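Local atomic coordinates of glycoside Hydrolase (Bacteroides uniformis, PDB entry 5T9X), a protein that probably hydrolyses agarose-type galactans as a family 16 glycoside hydrolase of a human gut bacterium. Residues Val162-Ser173 with Asn326-Tyr337. Sequence-based numbering, arbitrary orientation.
Sequences VYVEAYAKIANS and NNTFLVDWIRIY. With NA (sodium ion), chain D.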
ATOM      1  N   VAL A 162       6.021  -1.359  15.873  1.00 17.67           N
ATOM      2  CA  VAL A 162       6.572  -0.538  14.803  1.00 17.04           C
ATOM      3  C   VAL A 162       5.485   0.396  14.288  1.00 17.57           C
ATOM      4  O   VAL A 162       4.307   0.030  14.294  1.00 16.65           O
ATOM      5  CB  VAL A 162       7.226  -1.384  13.686  1.00 16.89           C
ATOM      6  CG1 VAL A 162       6.231  -2.314  13.016  1.00 17.83           C
ATOM      7  CG2 VAL A 162       7.895  -0.512  12.645  1.00 17.03           C
ATOM      8  N   TYR A 163       5.891   1.627  13.933  1.00 18.05           N
ATOM      9  CA  TYR A 163       4.990   2.603  13.331  1.00 18.23           C
ATOM     10  C   TYR A 163       5.504   2.862  11.956  1.00 17.61           C
ATOM     11  O   TYR A 163       6.660   3.209  11.816  1.00 16.86           O
ATOM     12  CB  TYR A 163       4.942   3.889  14.135  1.00 19.06           C
ATOM     13  CG  TYR A 163       4.007   4.895  13.536  1.00 19.84           C
ATOM     14  CD1 TYR A 163       2.635   4.660  13.506  1.00 20.81           C
ATOM     15  CD2 TYR A 163       4.476   6.083  12.986  1.00 20.28           C
ATOM     16  CE1 TYR A 163       1.756   5.571  12.937  1.00 20.04           C
ATOM     17  CE2 TYR A 163       3.595   7.001  12.414  1.00 21.01           C
ATOM     18  CZ  TYR A 163       2.244   6.728  12.394  1.00 21.05           C
ATOM     19  OH  TYR A 163       1.364   7.623  11.847  1.00 24.24           O
ATOM     20  N   VAL A 164       4.673   2.627  10.939  1.00 17.64           N
ATOM     21  CA  VAL A 164       5.077   2.840   9.525  1.00 17.16           C
ATOM     22  C   VAL A 164       4.103   3.838   8.936  1.00 17.50           C
ATOM     23  O   VAL A 164       2.886   3.629   9.043  1.00 17.90           O
ATOM     24  CB  VAL A 164       5.019   1.544   8.708  1.00 17.19           C
ATOM     25  CG1 VAL A 164       5.472   1.783   7.266  1.00 17.48           C
ATOM     26  CG2 VAL A 164       5.839   0.435   9.371  1.00 16.74           C
ATOM     27  N   GLU A 165       4.617   4.931   8.362  1.00 17.74           N
ATOM     28  CA  GLU A 165       3.773   6.034   7.868  1.00 18.54           C
ATOM     29  C   GLU A 165       4.259   6.430   6.502  1.00 18.27           C
ATOM     30  O   GLU A 165       5.439   6.663   6.352  1.00 18.66           O
ATOM     31  CB  GLU A 165       3.807   7.243   8.824  1.00 19.66           C
ATOM     32  CG  GLU A 165       2.672   8.258   8.666  1.00 21.49           C
ATOM     33  CD  GLU A 165       2.752   9.439   9.658  1.00 23.79           C
ATOM     34  OE1 GLU A 165       3.698  10.245   9.503  1.00 26.83           O
ATOM     35  OE2 GLU A 165       1.886   9.618  10.559  1.00 23.88           O
ATOM     36  N   ALA A 166       3.366   6.501   5.512  1.00 18.26           N
ATOM     37  CA  ALA A 166       3.711   7.086   4.225  1.00 18.87           C
ATOM     38  C   ALA A 166       3.014   8.423   4.049  1.00 19.70           C
ATOM     39  O   ALA A 166       1.974   8.663   4.629  1.00 18.18           O
ATOM     40  CB  ALA A 166       3.362   6.154   3.087  1.00 19.56           C
ATOM     41  N   TYR A 167       3.667   9.297   3.288  1.00 20.75           N
ATOM     42  CA  TYR A 167       3.124  10.576   2.845  1.00 21.61           C
ATOM     43  C   TYR A 167       3.024  10.441   1.326  1.00 21.83           C
ATOM     44  O   TYR A 167       4.056  10.333   0.617  1.00 21.17           O
ATOM     45  CB  TYR A 167       4.077  11.718   3.222  1.00 21.65           C
ATOM     46  CG  TYR A 167       3.517  13.119   3.125  1.00 21.04           C
ATOM     47  CD1 TYR A 167       2.288  13.425   3.686  1.00 21.10           C
ATOM     48  CD2 TYR A 167       4.254  14.162   2.554  1.00 21.98           C
ATOM     49  CE1 TYR A 167       1.780  14.708   3.654  1.00 21.98           C
ATOM     50  CE2 TYR A 167       3.748  15.460   2.503  1.00 21.88           C
ATOM     51  CZ  TYR A 167       2.507  15.726   3.071  1.00 22.56           C
ATOM     52  OH  TYR A 167       1.928  16.975   3.063  1.00 23.37           O
ATOM     53  N   ALA A 168       1.786  10.389   0.843  1.00 21.04           N
ATOM     54  CA  ALA A 168       1.530   9.904  -0.496  1.00 20.74           C
ATOM     55  C   ALA A 168       0.364  10.599  -1.146  1.00 21.46           C
ATOM     56  O   ALA A 168      -0.595  11.041  -0.481  1.00 21.71           O
ATOM     57  CB  ALA A 168       1.240   8.430  -0.424  1.00 21.63           C
ATOM     58  N   LYS A 169       0.430  10.645  -2.460  1.00 21.39           N
ATOM     59  CA  LYS A 169      -0.630  11.207  -3.267  1.00 21.82           C
ATOM     60  C   LYS A 169      -1.193  10.104  -4.155  1.00 21.20           C
ATOM     61  O   LYS A 169      -0.575   9.694  -5.142  1.00 19.09           O
ATOM     62  CB  LYS A 169      -0.092  12.363  -4.099  1.00 21.81           C
ATOM     63  CG  LYS A 169      -1.138  13.110  -4.890  1.00 23.87           C
ATOM     64  CD  LYS A 169      -0.495  14.357  -5.477  1.00 26.86           C
ATOM     65  CE  LYS A 169      -1.487  15.444  -5.823  1.00 28.27           C
ATOM     66  NZ  LYS A 169      -2.276  14.994  -6.994  1.00 32.19           N
ATOM     67  N   ILE A 170      -2.392   9.664  -3.805  1.00 21.05           N
ATOM     68  CA  ILE A 170      -3.039   8.559  -4.476  1.00 21.83           C
ATOM     69  C   ILE A 170      -3.286   8.906  -5.945  1.00 23.46           C
ATOM     70  O   ILE A 170      -3.704  10.019  -6.272  1.00 25.20           O
ATOM     71  CB  ILE A 170      -4.346   8.224  -3.755  1.00 21.48           C
ATOM     72  CG1 ILE A 170      -4.023   7.540  -2.418  1.00 21.66           C
ATOM     73  CG2 ILE A 170      -5.245   7.346  -4.604  1.00 21.83           C
ATOM     74  CD1 ILE A 170      -5.110   7.706  -1.387  1.00 21.58           C
ATOM     75  N   ALA A 171      -3.027   7.950  -6.829  1.00 23.69           N
ATOM     76  CA  ALA A 171      -3.134   8.223  -8.247  1.00 24.70           C
ATOM     77  C   ALA A 171      -4.575   8.524  -8.646  1.00 24.27           C
ATOM     78  O   ALA A 171      -5.492   7.888  -8.158  1.00 21.54           O
ATOM     79  CB  ALA A 171      -2.598   7.055  -9.059  1.00 25.21           C
ATOM     80  N   ASN A 172      -4.747   9.493  -9.547  1.00 25.97           N
ATOM     81  CA  ASN A 172      -6.052   9.817 -10.130  1.00 27.90           C
ATOM     82  C   ASN A 172      -6.352   8.825 -11.269  1.00 27.68           C
ATOM     83  O   ASN A 172      -6.353   9.176 -12.438  1.00 27.88           O
ATOM     84  CB  ASN A 172      -6.067  11.265 -10.608  1.00 28.83           C
ATOM     85  CG  ASN A 172      -7.438  11.733 -11.121  1.00 30.88           C
ATOM     86  OD1 ASN A 172      -8.466  11.059 -11.031  1.00 32.88           O
ATOM     87  ND2 ASN A 172      -7.435  12.906 -11.683  1.00 32.86           N
ATOM     88  N   SER A 173      -6.656   7.597 -10.870  1.00 28.14           N
ATOM     89  CA  SER A 173      -6.636   6.429 -11.727  1.00 27.33           C
ATOM     90  C   SER A 173      -7.592   5.368 -11.197  1.00 27.40           C
ATOM     91  O   SER A 173      -7.868   5.289  -9.990  1.00 24.92           O
ATOM     92  CB  SER A 173      -5.227   5.867 -11.726  1.00 28.57           C
ATOM     93  OG  SER A 173      -5.086   4.887 -12.736  1.00 32.20           O
ATOM     94  N   ASN A 326      -1.853  11.561 -14.129  1.00 34.96           N
ATOM     95  CA  ASN A 326      -3.003  10.874 -13.528  1.00 35.22           C
ATOM     96  C   ASN A 326      -2.760   9.410 -13.124  1.00 35.18           C
ATOM     97  O   ASN A 326      -3.425   8.920 -12.197  1.00 34.46           O
ATOM     98  CB  ASN A 326      -4.204  10.888 -14.475  1.00 34.81           C
ATOM     99  CG  ASN A 326      -4.964  12.191 -14.447  1.00 34.58           C
ATOM    100  OD1 ASN A 326      -4.689  13.091 -13.658  1.00 33.93           O
ATOM    101  ND2 ASN A 326      -5.947  12.291 -15.320  1.00 34.97           N
ATOM    102  N   ASN A 327      -1.855   8.711 -13.821  1.00 31.23           N
ATOM    103  CA  ASN A 327      -1.630   7.297 -13.553  1.00 30.74           C
ATOM    104  C   ASN A 327      -0.272   7.056 -12.939  1.00 29.76           C
ATOM    105  O   ASN A 327       0.290   5.981 -13.077  1.00 28.90           O
ATOM    106  CB  ASN A 327      -1.849   6.483 -14.825  1.00 31.20           C
ATOM    107  CG  ASN A 327      -3.261   6.636 -15.365  1.00 31.19           C
ATOM    108  OD1 ASN A 327      -4.208   6.068 -14.833  1.00 32.56           O
ATOM    109  ND2 ASN A 327      -3.408   7.417 -16.404  1.00 31.78           N
ATOM    110  N   THR A 328       0.228   8.067 -12.230  1.00 29.59           N
ATOM    111  CA  THR A 328       1.464   7.990 -11.488  1.00 29.16           C
ATOM    112  C   THR A 328       1.123   8.108  -9.994  1.00 26.68           C
ATOM    113  O   THR A 328       0.515   9.079  -9.571  1.00 27.80           O
ATOM    114  CB  THR A 328       2.422   9.101 -11.960  1.00 31.70           C
ATOM    115  OG1 THR A 328       2.833   8.832 -13.307  1.00 33.49           O
ATOM    116  CG2 THR A 328       3.655   9.167 -11.104  1.00 34.00           C
ATOM    117  N   PHE A 329       1.492   7.099  -9.209  1.00 25.18           N
ATOM    118  CA  PHE A 329       1.415   7.146  -7.734  1.00 23.78           C
ATOM    119  C   PHE A 329       2.719   7.746  -7.216  1.00 22.41           C
ATOM    120  O   PHE A 329       3.802   7.361  -7.695  1.00 21.29           O
ATOM    121  CB  PHE A 329       1.214   5.717  -7.210  1.00 24.11           C
ATOM    122  CG  PHE A 329       1.006   5.597  -5.731  1.00 24.24           C
ATOM    123  CD1 PHE A 329       0.368   6.569  -5.000  1.00 25.60           C
ATOM    124  CD2 PHE A 329       1.403   4.435  -5.081  1.00 25.46           C
ATOM    125  CE1 PHE A 329       0.177   6.428  -3.636  1.00 27.00           C
ATOM    126  CE2 PHE A 329       1.208   4.264  -3.720  1.00 25.46           C
ATOM    127  CZ  PHE A 329       0.596   5.266  -2.989  1.00 27.34           C
ATOM    128  N   LEU A 330       2.602   8.692  -6.278  1.00 21.44           N
ATOM    129  CA  LEU A 330       3.739   9.461  -5.722  1.00 21.77           C
ATOM    130  C   LEU A 330       3.837   9.240  -4.237  1.00 21.78           C
ATOM    131  O   LEU A 330       2.844   9.388  -3.527  1.00 21.94           O
ATOM    132  CB  LEU A 330       3.551  10.964  -5.924  1.00 22.15           C
ATOM    133  CG  LEU A 330       3.456  11.454  -7.369  1.00 24.03           C
ATOM    134  CD1 LEU A 330       3.154  12.947  -7.489  1.00 23.50           C
ATOM    135  CD2 LEU A 330       4.742  11.099  -8.107  1.00 25.25           C
ATOM    136  N   VAL A 331       5.026   8.889  -3.763  1.00 21.65           N
ATOM    137  CA  VAL A 331       5.285   8.806  -2.348  1.00 21.98           C
ATOM    138  C   VAL A 331       6.480   9.680  -2.069  1.00 22.14           C
ATOM    139  O   VAL A 331       7.589   9.433  -2.567  1.00 22.53           O
ATOM    140  CB  VAL A 331       5.553   7.374  -1.894  1.00 23.36           C
ATOM    141  CG1 VAL A 331       6.012   7.353  -0.437  1.00 23.21           C
ATOM    142  CG2 VAL A 331       4.291   6.538  -2.065  1.00 24.99           C
ATOM    143  N   ASP A 332       6.228  10.696  -1.255  1.00 22.27           N
ATOM    144  CA  ASP A 332       7.190  11.744  -0.937  1.00 21.91           C
ATOM    145  C   ASP A 332       8.150  11.205   0.083  1.00 20.20           C
ATOM    146  O   ASP A 332       9.343  11.469   0.023  1.00 19.39           O
ATOM    147  CB  ASP A 332       6.422  12.951  -0.377  1.00 23.91           C
ATOM    148  CG  ASP A 332       7.295  14.177  -0.104  1.00 25.61           C
ATOM    149  OD1 ASP A 332       8.536  14.193  -0.367  1.00 26.68           O
ATOM    150  OD2 ASP A 332       6.697  15.139   0.429  1.00 28.46           O
ATOM    151  N   TRP A 333       7.614  10.489   1.052  1.00 19.27           N
ATOM    152  CA  TRP A 333       8.440   9.778   1.999  1.00 18.41           C
ATOM    153  C   TRP A 333       7.697   8.652   2.697  1.00 18.45           C
ATOM    154  O   TRP A 333       6.435   8.591   2.719  1.00 16.76           O
ATOM    155  CB  TRP A 333       9.018  10.733   3.059  1.00 17.81           C
ATOM    156  CG  TRP A 333       8.097  11.705   3.755  1.00 17.24           C
ATOM    157  CD1 TRP A 333       8.038  13.021   3.524  1.00 17.59           C
ATOM    158  CD2 TRP A 333       7.189  11.453   4.843  1.00 17.67           C
ATOM    159  NE1 TRP A 333       7.142  13.626   4.363  1.00 18.52           N
ATOM    160  CE2 TRP A 333       6.606  12.681   5.186  1.00 18.06           C
ATOM    161  CE3 TRP A 333       6.800  10.308   5.547  1.00 17.74           C
ATOM    162  CZ2 TRP A 333       5.665  12.808   6.194  1.00 18.14           C
ATOM    163  CZ3 TRP A 333       5.863  10.431   6.554  1.00 17.83           C
ATOM    164  CH2 TRP A 333       5.304  11.674   6.869  1.00 18.02           C
ATOM    165  N   ILE A 334       8.508   7.798   3.312  1.00 19.35           N
ATOM    166  CA  ILE A 334       8.020   6.728   4.158  1.00 20.98           C
ATOM    167  C   ILE A 334       8.960   6.594   5.349  1.00 20.60           C
ATOM    168  O   ILE A 334      10.169   6.459   5.172  1.00 19.83           O
ATOM    169  CB  ILE A 334       7.849   5.408   3.370  1.00 22.73           C
ATOM    170  CG1 ILE A 334       7.200   4.355   4.245  1.00 24.43           C
ATOM    171  CG2 ILE A 334       9.172   4.876   2.819  1.00 22.77           C
ATOM    172  CD1 ILE A 334       6.778   3.140   3.438  1.00 26.11           C
ATOM    173  N   ARG A 335       8.389   6.656   6.553  1.00 20.51           N
ATOM    174  CA  ARG A 335       9.160   6.657   7.787  1.00 19.96           C
ATOM    175  C   ARG A 335       8.688   5.574   8.727  1.00 18.97           C
ATOM    176  O   ARG A 335       7.519   5.244   8.731  1.00 18.50           O
ATOM    177  CB  ARG A 335       9.086   8.033   8.445  1.00 20.55           C
ATOM    178  CG  ARG A 335       7.750   8.418   9.028  1.00 22.03           C
ATOM    179  CD  ARG A 335       7.833   9.821   9.574  1.00 23.10           C
ATOM    180  NE  ARG A 335       6.552  10.290  10.089  1.00 24.68           N
ATOM    181  CZ  ARG A 335       6.385  11.296  10.949  1.00 26.88           C
ATOM    182  NH1 ARG A 335       7.432  11.934  11.476  1.00 29.43           N
ATOM    183  NH2 ARG A 335       5.150  11.670  11.312  1.00 27.76           N
ATOM    184  N   ILE A 336       9.614   5.059   9.537  1.00 19.04           N
ATOM    185  CA  ILE A 336       9.438   3.856  10.350  1.00 18.77           C
ATOM    186  C   ILE A 336      10.102   4.096  11.692  1.00 19.49           C
ATOM    187  O   ILE A 336      11.275   4.464  11.730  1.00 19.95           O
ATOM    188  CB  ILE A 336      10.139   2.666   9.683  1.00 19.48           C
ATOM    189  CG1 ILE A 336       9.688   2.521   8.231  1.00 21.04           C
ATOM    190  CG2 ILE A 336       9.864   1.369  10.413  1.00 19.92           C
ATOM    191  CD1 ILE A 336      10.332   1.355   7.532  1.00 22.48           C
ATOM    192  N   TYR A 337       9.364   3.893  12.787  1.00 20.05           N
ATOM    193  CA  TYR A 337       9.867   4.081  14.144  1.00 20.57           C
ATOM    194  C   TYR A 337       9.539   2.854  14.969  1.00 22.33           C
ATOM    195  O   TYR A 337       8.467   2.243  14.805  1.00 22.47           O
ATOM    196  CB  TYR A 337       9.232   5.293  14.862  1.00 20.51           C
ATOM    197  CG  TYR A 337       9.438   6.647  14.203  1.00 22.11           C
ATOM    198  CD1 TYR A 337      10.465   7.522  14.615  1.00 22.86           C
ATOM    199  CD2 TYR A 337       8.596   7.075  13.169  1.00 22.83           C
ATOM    200  CE1 TYR A 337      10.649   8.769  14.009  1.00 22.37           C
ATOM    201  CE2 TYR A 337       8.780   8.299  12.565  1.00 22.87           C
ATOM    202  CZ  TYR A 337       9.799   9.133  12.990  1.00 23.32           C
ATOM    203  OH  TYR A 337       9.956  10.327  12.376  1.00 25.45           O
TER
HETATM  204 NA    NA D 401      10.602  13.465  -0.395  1.00 11.86          NA
HETATM  205  O   HOH W   1      -0.456  10.707  -7.573  1.00 22.18           O
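Tyr167 lays its CB over the six-membered ring of Trp333, 3.4 Å from the ring centroid, a CH-pi contact near the ring normal. Its own ring is nearly parallel to the indole (21°) but slid aside, so the rings barely overlap. The indole is swung across to the neighbouring strand by a first torsion of 48°, which sets CG between backbone N and carbonyl carbon. Its far edge, at CH2, meets Glu165 OE1 at 3.4 Å. That oxygen is gripped side-on by Arg335, whose NE (2.9 Å from OE1) and NH2 (2.7 Å from OE1) approach from one face of the carboxylate. An alanine in place of Trp333 would probably open a gap beneath Tyr167 CB and remove the indole edge beside Glu165 OE1. The strands run antiparallel, interrupted by a classic beta bulge in which Asp332 and Trp333 both face Tyr167. Here Asp332 binds the sodium ion through O (2.4 Å) and OD1, with Glu51, Asp75, Asn77 and Gly118 completing the site. On the other sheet face, Val164, Phe329, Ile334 and Ile336 pack against strands 176-182 and 298-304 of the second sheet, as in the GH16 beta-sandwich, while strand 252-260 flanks 162-169.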